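Local coordinates for possible transcriptional regulatory arsR-family protein (Mycobacterium bovis, PDB 3GW2) that probably binds DNA as a dimeric winged helix-turn-helix transcriptional regulator of the ArsR family and belongs to a regulatory network coordinating tolerance to the antitubercular drug bedaquiline, at residues 88-91 against 92-96; 52-55 against 56-60; 12-15 against 16-19. All coordinates share one frame; numbering follows the deposited sequence.

Contact 1. Residues 88-91 against 92-96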
ATOM      1  N   ARG A  88       7.076  -5.042  -9.842  1.00 34.04           N
ATOM      2  CA  ARG A  88       7.668  -3.711  -9.714  1.00 34.17           C
ATOM      3  C   ARG A  88       7.129  -2.968  -8.478  1.00 33.35           C
ATOM      4  O   ARG A  88       7.897  -2.341  -7.747  1.00 32.88           O
ATOM      5  CB  ARG A  88       7.482  -2.892 -10.999  1.00 34.08           C
ATOM      6  CG  ARG A  88       8.235  -3.499 -12.205  1.00 34.77           C
ATOM      7  CD  ARG A  88       8.225  -2.583 -13.420  1.00 35.77           C
ATOM      8  NE  ARG A  88       6.876  -2.320 -13.925  1.00 39.74           N
ATOM      9  CZ  ARG A  88       6.312  -1.116 -14.013  1.00 41.62           C
ATOM     10  NH1 ARG A  88       6.968  -0.019 -13.632  1.00 43.30           N
ATOM     11  NH2 ARG A  88       5.080  -1.002 -14.495  1.00 42.70           N
ATOM     12  N   LEU A  89       5.824  -3.076  -8.230  1.00 32.92           N
ATOM     13  CA  LEU A  89       5.205  -2.367  -7.094  1.00 33.27           C
ATOM     14  C   LEU A  89       5.773  -2.804  -5.744  1.00 32.93           C
ATOM     15  O   LEU A  89       6.097  -1.974  -4.890  1.00 33.09           O
ATOM     16  CB  LEU A  89       3.679  -2.510  -7.106  1.00 33.05           C
ATOM     17  CG  LEU A  89       2.946  -2.016  -5.858  1.00 34.04           C
ATOM     18  CD1 LEU A  89       2.992  -0.492  -5.788  1.00 34.29           C
ATOM     19  CD2 LEU A  89       1.515  -2.518  -5.845  1.00 34.93           C
ATOM     20  N   PHE A  90       5.889  -4.109  -5.566  1.00 32.85           N
ATOM     21  CA  PHE A  90       6.394  -4.684  -4.333  1.00 33.06           C
ATOM     22  C   PHE A  90       7.884  -4.393  -4.147  1.00 32.97           C
ATOM     23  O   PHE A  90       8.337  -4.176  -3.028  1.00 33.10           O
ATOM     24  CB  PHE A  90       6.101  -6.185  -4.323  1.00 33.45           C
ATOM     25  CG  PHE A  90       6.531  -6.900  -3.064  1.00 34.26           C
ATOM     26  CD1 PHE A  90       6.162  -6.422  -1.803  1.00 34.15           C
ATOM     27  CD2 PHE A  90       7.283  -8.076  -3.146  1.00 33.21           C
ATOM     28  CE1 PHE A  90       6.549  -7.099  -0.647  1.00 33.27           C
ATOM     29  CE2 PHE A  90       7.671  -8.757  -1.986  1.00 34.17           C
ATOM     30  CZ  PHE A  90       7.296  -8.264  -0.735  1.00 32.55           C
ATOM     31  N   ALA A  91       8.646  -4.376  -5.240  1.00 32.50           N
ATOM     32  CA  ALA A  91      10.041  -3.975  -5.152  1.00 32.04           C
ATOM     33  C   ALA A  91      10.133  -2.507  -4.706  1.00 31.81           C
ATOM     34  O   ALA A  91      10.883  -2.183  -3.783  1.00 32.09           O
ATOM     35  CB  ALA A  91      10.765  -4.196  -6.489  1.00 32.05           C
ATOM     36  N   LEU A  92       9.356  -1.635  -5.350  1.00 31.10           N
ATOM     37  CA  LEU A  92       9.411  -0.184  -5.102  1.00 30.84           C
ATOM     38  C   LEU A  92       8.933   0.231  -3.710  1.00 30.56           C
ATOM     39  O   LEU A  92       9.442   1.194  -3.143  1.00 31.05           O
ATOM     40  CB  LEU A  92       8.630   0.583  -6.179  1.00 30.72           C
ATOM     41  CG  LEU A  92       8.528   2.111  -6.152  1.00 30.57           C
ATOM     42  CD1 LEU A  92       9.897   2.802  -6.164  1.00 30.96           C
ATOM     43  CD2 LEU A  92       7.711   2.581  -7.333  1.00 30.76           C
ATOM     44  N   VAL A  93       7.945  -0.475  -3.178  1.00 30.41           N
ATOM     45  CA  VAL A  93       7.428  -0.184  -1.837  1.00 30.16           C
ATOM     46  C   VAL A  93       8.469  -0.530  -0.763  1.00 29.90           C
ATOM     47  O   VAL A  93       8.559   0.138   0.264  1.00 29.48           O
ATOM     48  CB  VAL A  93       6.068  -0.885  -1.584  1.00 30.13           C
ATOM     49  CG1 VAL A  93       6.252  -2.393  -1.264  1.00 30.60           C
ATOM     50  CG2 VAL A  93       5.290  -0.168  -0.497  1.00 30.46           C
ATOM     51  N   GLN A  94       9.273  -1.555  -1.031  1.00 29.80           N
ATOM     52  CA  GLN A  94      10.407  -1.896  -0.181  1.00 30.12           C
ATOM     53  C   GLN A  94      11.501  -0.843  -0.249  1.00 30.07           C
ATOM     54  O   GLN A  94      12.177  -0.596   0.745  1.00 30.30           O
ATOM     55  CB  GLN A  94      10.971  -3.263  -0.560  1.00 30.44           C
ATOM     56  CG  GLN A  94      10.035  -4.406  -0.234  1.00 30.99           C
ATOM     57  CD  GLN A  94      10.575  -5.751  -0.697  1.00 32.64           C
ATOM     58  OE1 GLN A  94      10.192  -6.249  -1.756  1.00 33.00           O
ATOM     59  NE2 GLN A  94      11.466  -6.342   0.096  1.00 31.61           N
ATOM     60  N   VAL A  95      11.678  -0.228  -1.417  1.00 30.15           N
ATOM     61  CA  VAL A  95      12.605   0.897  -1.566  1.00 30.22           C
ATOM     62  C   VAL A  95      12.100   2.107  -0.773  1.00 30.42           C
ATOM     63  O   VAL A  95      12.866   2.735  -0.032  1.00 30.51           O
ATOM     64  CB  VAL A  95      12.844   1.274  -3.060  1.00 30.29           C
ATOM     65  CG1 VAL A  95      13.622   2.593  -3.189  1.00 30.38           C
ATOM     66  CG2 VAL A  95      13.599   0.167  -3.782  1.00 30.87           C
ATOM     67  N   VAL A  96      10.812   2.419  -0.925  1.00 30.62           N
ATOM     68  CA  VAL A  96      10.178   3.542  -0.229  1.00 30.82           C
ATOM     69  C   VAL A  96      10.273   3.361   1.285  1.00 31.32           C
ATOM     70  O   VAL A  96      10.627   4.299   2.007  1.00 30.91           O
ATOM     71  CB  VAL A  96       8.706   3.740  -0.684  1.00 30.73           C
ATOM     72  CG1 VAL A  96       7.912   4.590   0.318  1.00 30.50           C
ATOM     73  CG2 VAL A  96       8.666   4.378  -2.067  1.00 30.23           C
TER
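The aromatic ring of F90 carries the carboxamide end of Q94 over one face, near the ring centre, with the amide plane turned 31° from that of the ring. V93 approaches the ring obliquely, its CG1 4.1 Å from F90 CD1. This is i to i+3 and i to i+4 packing within a single alpha-helix, the last helix, 84-98, of an ArsR-type winged helix-turn-helix domain. F90 sends its CG anti to the backbone N (chi1 -178°), and its ring also packs on L31 and D32 of helix 27-34, joining two helices of the same chain. Q94 reaches the ring by an extended chain, with its CG 3.3 Å from F90 O.

Around the helix from this aromatic patch, R88 and L92 pack on L92 and R88 of the second subunit, while V93 meets V15 of that subunit. R88 NH2 forms a salt bridge with D85 of its own chain. Of the backbone bonds, that from Q94 N to F90 O is weak, at 3.4 Å. V93 CG1, lodged between its backbone N and carbonyl carbon (chi1 78°), comes to 3.3 Å from F90 O.

Contact 2. Residues 52-55 against 56-60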
ATOM      1  N   LEU A  52      -3.664 -23.245   7.694  1.00 31.23           N
ATOM      2  CA  LEU A  52      -4.377 -23.184   6.420  1.00 32.40           C
ATOM      3  C   LEU A  52      -5.452 -22.089   6.358  1.00 32.04           C
ATOM      4  O   LEU A  52      -5.604 -21.455   5.329  1.00 32.31           O
ATOM      5  CB  LEU A  52      -5.009 -24.549   6.100  1.00 32.69           C
ATOM      6  CG  LEU A  52      -4.471 -25.471   4.988  1.00 36.10           C
ATOM      7  CD1 LEU A  52      -3.012 -25.204   4.550  1.00 34.12           C
ATOM      8  CD2 LEU A  52      -4.699 -26.972   5.364  1.00 33.95           C
ATOM      9  N   THR A  53      -6.184 -21.872   7.453  1.00 31.32           N
ATOM     10  CA  THR A  53      -7.190 -20.807   7.518  1.00 31.00           C
ATOM     11  C   THR A  53      -6.565 -19.403   7.422  1.00 30.75           C
ATOM     12  O   THR A  53      -7.029 -18.550   6.639  1.00 30.33           O
ATOM     13  CB  THR A  53      -8.057 -20.942   8.780  1.00 30.57           C
ATOM     14  OG1 THR A  53      -8.612 -22.262   8.827  1.00 32.50           O
ATOM     15  CG2 THR A  53      -9.204 -19.911   8.802  1.00 30.98           C
ATOM     16  N   THR A  54      -5.520 -19.163   8.215  1.00 30.66           N
ATOM     17  CA  THR A  54      -4.752 -17.895   8.167  1.00 29.69           C
ATOM     18  C   THR A  54      -4.175 -17.641   6.776  1.00 30.20           C
ATOM     19  O   THR A  54      -4.330 -16.558   6.222  1.00 31.03           O
ATOM     20  CB  THR A  54      -3.626 -17.896   9.222  1.00 29.54           C
ATOM     21  OG1 THR A  54      -4.206 -18.025  10.528  1.00 27.64           O
ATOM     22  CG2 THR A  54      -2.795 -16.609   9.168  1.00 29.41           C
ATOM     23  N   ALA A  55      -3.529 -18.645   6.194  1.00 30.57           N
ATOM     24  CA  ALA A  55      -2.944 -18.510   4.870  1.00 31.63           C
ATOM     25  C   ALA A  55      -4.013 -18.141   3.837  1.00 32.57           C
ATOM     26  O   ALA A  55      -3.826 -17.231   3.033  1.00 32.41           O
ATOM     27  CB  ALA A  55      -2.228 -19.822   4.449  1.00 31.40           C
ATOM     28  N   SER A  56      -5.129 -18.854   3.866  1.00 32.63           N
ATOM     29  CA  SER A  56      -6.179 -18.640   2.891  1.00 33.85           C
ATOM     30  C   SER A  56      -6.826 -17.263   3.063  1.00 33.66           C
ATOM     31  O   SER A  56      -7.103 -16.585   2.069  1.00 33.97           O
ATOM     32  CB  SER A  56      -7.208 -19.783   2.960  1.00 34.73           C
ATOM     33  OG  SER A  56      -8.316 -19.505   2.119  1.00 39.25           O
ATOM     34  N   ALA A  57      -7.038 -16.839   4.315  1.00 33.16           N
ATOM     35  CA  ALA A  57      -7.475 -15.470   4.617  1.00 32.39           C
ATOM     36  C   ALA A  57      -6.503 -14.410   4.071  1.00 32.08           C
ATOM     37  O   ALA A  57      -6.933 -13.442   3.454  1.00 31.91           O
ATOM     38  CB  ALA A  57      -7.706 -15.271   6.141  1.00 32.31           C
ATOM     39  N   ASN A  58      -5.208 -14.591   4.302  1.00 30.92           N
ATOM     40  CA  ASN A  58      -4.217 -13.640   3.819  1.00 31.28           C
ATOM     41  C   ASN A  58      -4.130 -13.640   2.284  1.00 31.37           C
ATOM     42  O   ASN A  58      -3.945 -12.587   1.679  1.00 30.36           O
ATOM     43  CB  ASN A  58      -2.835 -13.934   4.406  1.00 31.26           C
ATOM     44  CG  ASN A  58      -2.650 -13.354   5.789  1.00 33.63           C
ATOM     45  OD1 ASN A  58      -3.057 -12.230   6.062  1.00 33.24           O
ATOM     46  ND2 ASN A  58      -2.013 -14.116   6.669  1.00 34.90           N
ATOM     47  N   LEU A  59      -4.247 -14.823   1.670  1.00 30.73           N
ATOM     48  CA  LEU A  59      -4.270 -14.917   0.202  1.00 31.30           C
ATOM     49  C   LEU A  59      -5.489 -14.213  -0.421  1.00 32.02           C
ATOM     50  O   LEU A  59      -5.363 -13.521  -1.430  1.00 31.99           O
ATOM     51  CB  LEU A  59      -4.154 -16.378  -0.249  1.00 31.27           C
ATOM     52  CG  LEU A  59      -2.749 -16.957  -0.040  1.00 30.37           C
ATOM     53  CD1 LEU A  59      -2.767 -18.481  -0.007  1.00 30.28           C
ATOM     54  CD2 LEU A  59      -1.774 -16.435  -1.119  1.00 31.11           C
ATOM     55  N   GLN A  60      -6.657 -14.384   0.193  1.00 32.82           N
ATOM     56  CA  GLN A  60      -7.852 -13.611  -0.162  1.00 34.21           C
ATOM     57  C   GLN A  60      -7.632 -12.104  -0.049  1.00 33.40           C
ATOM     58  O   GLN A  60      -8.056 -11.346  -0.931  1.00 33.49           O
ATOM     59  CB  GLN A  60      -9.036 -14.007   0.716  1.00 34.70           C
ATOM     60  CG  GLN A  60     -10.038 -14.906   0.036  1.00 41.06           C
ATOM     61  CD  GLN A  60      -9.466 -16.238  -0.403  1.00 46.85           C
ATOM     62  OE1 GLN A  60      -9.212 -16.451  -1.595  1.00 50.80           O
ATOM     63  NE2 GLN A  60      -9.270 -17.151   0.550  1.00 49.99           N
TER
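L59 folds back over the carbonyl of A55, its CG 3.3 Å and its CD1 3.5 Å from A55 O, and this is the tightly packed part of a contact formed along the second helix of the helix-turn-helix motif, the position of the recognition helix. A55 and L59 fall on one side of helix 52-64, one turn apart, and both are buried: A55 lies on A45 of helix 41-48 and on M50, while L59 packs on V41 and I44 of helix 41-48 and on I30 of helix 27-34. The same A55 O also accepts the backbone bond from L59 N, at 2.8 Å.

On the adjoining flank N58, which is buried, is held by polar contacts next to T54, which is only partly so. Its side chain lies beside that of T54 and points the same way, so that N58 ND2 comes to 3.6 Å from T54 CG2; the methyl is placed there by standing anti to the backbone N, which leaves OG1 beside that N (chi1 -61°). T54 OG1 is hydrogen-bonded to ND2 of N51, just before the helix, and N58 OD1 accepts a bond from R27 NH1. The asparagine amide is thus tied to helix 27-34.

The other side is much looser. T53 and A57, again a turn apart, are exposed and joined essentially through the backbone: A57 N is hydrogen-bonded to T53 O at 2.9 Å. Apolar side chains therefore anchor the helix on the body of the domain, and an asparagine–arginine bond adds a polar tie. On the face carrying T53 and A57 the side chains are short, which is consistent with a surface that can approach DNA, as expected of a recognition helix.

Contact 3. Residues 12-15 against 16-19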
ATOM      1  N   LEU A  12      -9.075   5.373  -6.727  1.00 44.95           N
ATOM      2  CA  LEU A  12      -8.509   5.576  -5.392  1.00 43.91           C
ATOM      3  C   LEU A  12      -9.036   4.595  -4.349  1.00 43.61           C
ATOM      4  O   LEU A  12      -8.304   4.186  -3.442  1.00 43.58           O
ATOM      5  CB  LEU A  12      -8.680   7.032  -4.935  1.00 43.67           C
ATOM      6  CG  LEU A  12      -7.946   8.082  -5.774  1.00 42.72           C
ATOM      7  CD1 LEU A  12      -8.029   9.451  -5.110  1.00 42.03           C
ATOM      8  CD2 LEU A  12      -6.487   7.692  -6.038  1.00 41.25           C
ATOM      9  N   ASP A  13     -10.294   4.193  -4.490  1.00 43.35           N
ATOM     10  CA  ASP A  13     -10.847   3.133  -3.643  1.00 42.88           C
ATOM     11  C   ASP A  13     -10.174   1.785  -3.885  1.00 42.44           C
ATOM     12  O   ASP A  13     -10.037   0.987  -2.951  1.00 42.78           O
ATOM     13  CB  ASP A  13     -12.362   3.030  -3.816  1.00 43.15           C
ATOM     14  CG  ASP A  13     -13.094   4.186  -3.165  1.00 44.02           C
ATOM     15  OD1 ASP A  13     -12.832   4.451  -1.972  1.00 44.66           O
ATOM     16  OD2 ASP A  13     -13.930   4.835  -3.839  1.00 45.57           O
ATOM     17  N   GLN A  14      -9.741   1.532  -5.123  1.00 41.48           N
ATOM     18  CA  GLN A  14      -8.973   0.311  -5.414  1.00 40.40           C
ATOM     19  C   GLN A  14      -7.511   0.424  -4.968  1.00 39.34           C
ATOM     20  O   GLN A  14      -6.921  -0.568  -4.546  1.00 39.17           O
ATOM     21  CB  GLN A  14      -9.074  -0.096  -6.896  1.00 40.81           C
ATOM     22  CG  GLN A  14      -8.239  -1.362  -7.304  1.00 41.39           C
ATOM     23  CD  GLN A  14      -8.668  -2.671  -6.639  1.00 41.79           C
ATOM     24  OE1 GLN A  14      -9.768  -2.795  -6.112  1.00 42.98           O
ATOM     25  NE2 GLN A  14      -7.788  -3.658  -6.676  1.00 42.64           N
ATOM     26  N   VAL A  15      -6.930   1.622  -5.054  1.00 38.04           N
ATOM     27  CA  VAL A  15      -5.593   1.839  -4.505  1.00 36.65           C
ATOM     28  C   VAL A  15      -5.666   1.582  -3.010  1.00 36.05           C
ATOM     29  O   VAL A  15      -4.753   0.991  -2.436  1.00 35.23           O
ATOM     30  CB  VAL A  15      -5.042   3.273  -4.774  1.00 37.06           C
ATOM     31  CG1 VAL A  15      -3.770   3.519  -3.969  1.00 36.51           C
ATOM     32  CG2 VAL A  15      -4.770   3.500  -6.255  1.00 36.13           C
ATOM     33  N   ALA A  16      -6.765   2.024  -2.390  1.00 35.89           N
ATOM     34  CA  ALA A  16      -7.030   1.749  -0.975  1.00 36.00           C
ATOM     35  C   ALA A  16      -7.043   0.235  -0.709  1.00 36.31           C
ATOM     36  O   ALA A  16      -6.473  -0.230   0.292  1.00 36.35           O
ATOM     37  CB  ALA A  16      -8.339   2.403  -0.528  1.00 36.07           C
ATOM     38  N   ARG A  17      -7.654  -0.528  -1.619  1.00 36.30           N
ATOM     39  CA  ARG A  17      -7.644  -2.002  -1.525  1.00 36.81           C
ATOM     40  C   ARG A  17      -6.232  -2.564  -1.693  1.00 36.05           C
ATOM     41  O   ARG A  17      -5.852  -3.493  -0.995  1.00 35.82           O
ATOM     42  CB  ARG A  17      -8.627  -2.635  -2.520  1.00 36.68           C
ATOM     43  CG  ARG A  17     -10.086  -2.265  -2.239  1.00 38.16           C
ATOM     44  CD  ARG A  17     -11.086  -2.962  -3.171  1.00 38.87           C
ATOM     45  NE  ARG A  17     -12.331  -2.194  -3.279  1.00 41.60           N
ATOM     46  CZ  ARG A  17     -12.687  -1.479  -4.344  1.00 43.63           C
ATOM     47  NH1 ARG A  17     -11.900  -1.441  -5.414  1.00 44.63           N
ATOM     48  NH2 ARG A  17     -13.837  -0.802  -4.351  1.00 44.68           N
ATOM     49  N   VAL A  18      -5.440  -1.968  -2.589  1.00 35.97           N
ATOM     50  CA  VAL A  18      -4.020  -2.332  -2.709  1.00 35.61           C
ATOM     51  C   VAL A  18      -3.294  -2.101  -1.383  1.00 36.02           C
ATOM     52  O   VAL A  18      -2.608  -2.996  -0.880  1.00 35.92           O
ATOM     53  CB  VAL A  18      -3.301  -1.563  -3.852  1.00 35.73           C
ATOM     54  CG1 VAL A  18      -1.823  -1.907  -3.883  1.00 34.84           C
ATOM     55  CG2 VAL A  18      -3.944  -1.859  -5.193  1.00 34.89           C
ATOM     56  N   GLY A  19      -3.457  -0.904  -0.817  1.00 36.37           N
ATOM     57  CA  GLY A  19      -2.880  -0.576   0.475  1.00 37.21           C
ATOM     58  C   GLY A  19      -3.318  -1.512   1.590  1.00 38.21           C
ATOM     59  O   GLY A  19      -2.496  -1.958   2.391  1.00 37.92           O
TER
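A16 opens the second turn by setting its CB against two carbonyls of the turn before, 3.3 Å from D13 O and 3.4 Å from L12 O. This small methyl group also lies on G25 of the second subunit. R17 comes next and carries the polar part of the contact. Its chain leaves with CG anti to the carbonyl carbon (chi1 -64°), runs extended to NE, and crosses the side chain of Q14 at about a right angle. The bend of Q14 at chi2 brings its amide oxygen back to meet the arginine: R17 NH1 gives a short hydrogen bond of 2.6 Å to Q14 OE1, on a lone pair in the amide plane and almost within the guanidinium plane. The two planes nevertheless stand 41° apart. Over one face of the guanidinium, toward its rim, lies D13 O. The aspartate carboxylate itself stays farther off, D13 OD2 being 5.7 Å from R17 NH2, so any electrostatic attraction is probably weak. V18 turns apolar, resting its CG2 3.3 Å from Q14 O and packing on V93 of the second subunit. G19 N closes the turn with a bond of 2.8 Å to V15 O. Q14 also packs on A97 of the second subunit, so that A16, V18 and Q14 all meet the partner, as in the N-terminal dimerisation helix of ArsR-type winged helix-turn-helix proteins.

In the fold
All three contacts are single-helix packing, each only partly buried, but the buried flank serves different neighbours. Contacts 1 and 3 touch each other, L89 CD2 lying 3.9 Å from V18 CG1, and both meet the second subunit, so helices 11-22 and 84-98 both contribute to the dimer interface. Contact 2 touches no other chain of the assembly; its centre lies about 23 Å from that of contact 1, on the opposite side of the chain's centre, and its buried side faces helices of its own domain. The chemistry follows: amide over aromatic ring in contact 1, an amide–guanidinium bond in contact 3, and aliphatic packing with a buried, hydrogen-bonded asparagine in contact 2, on the probable DNA-reading helix.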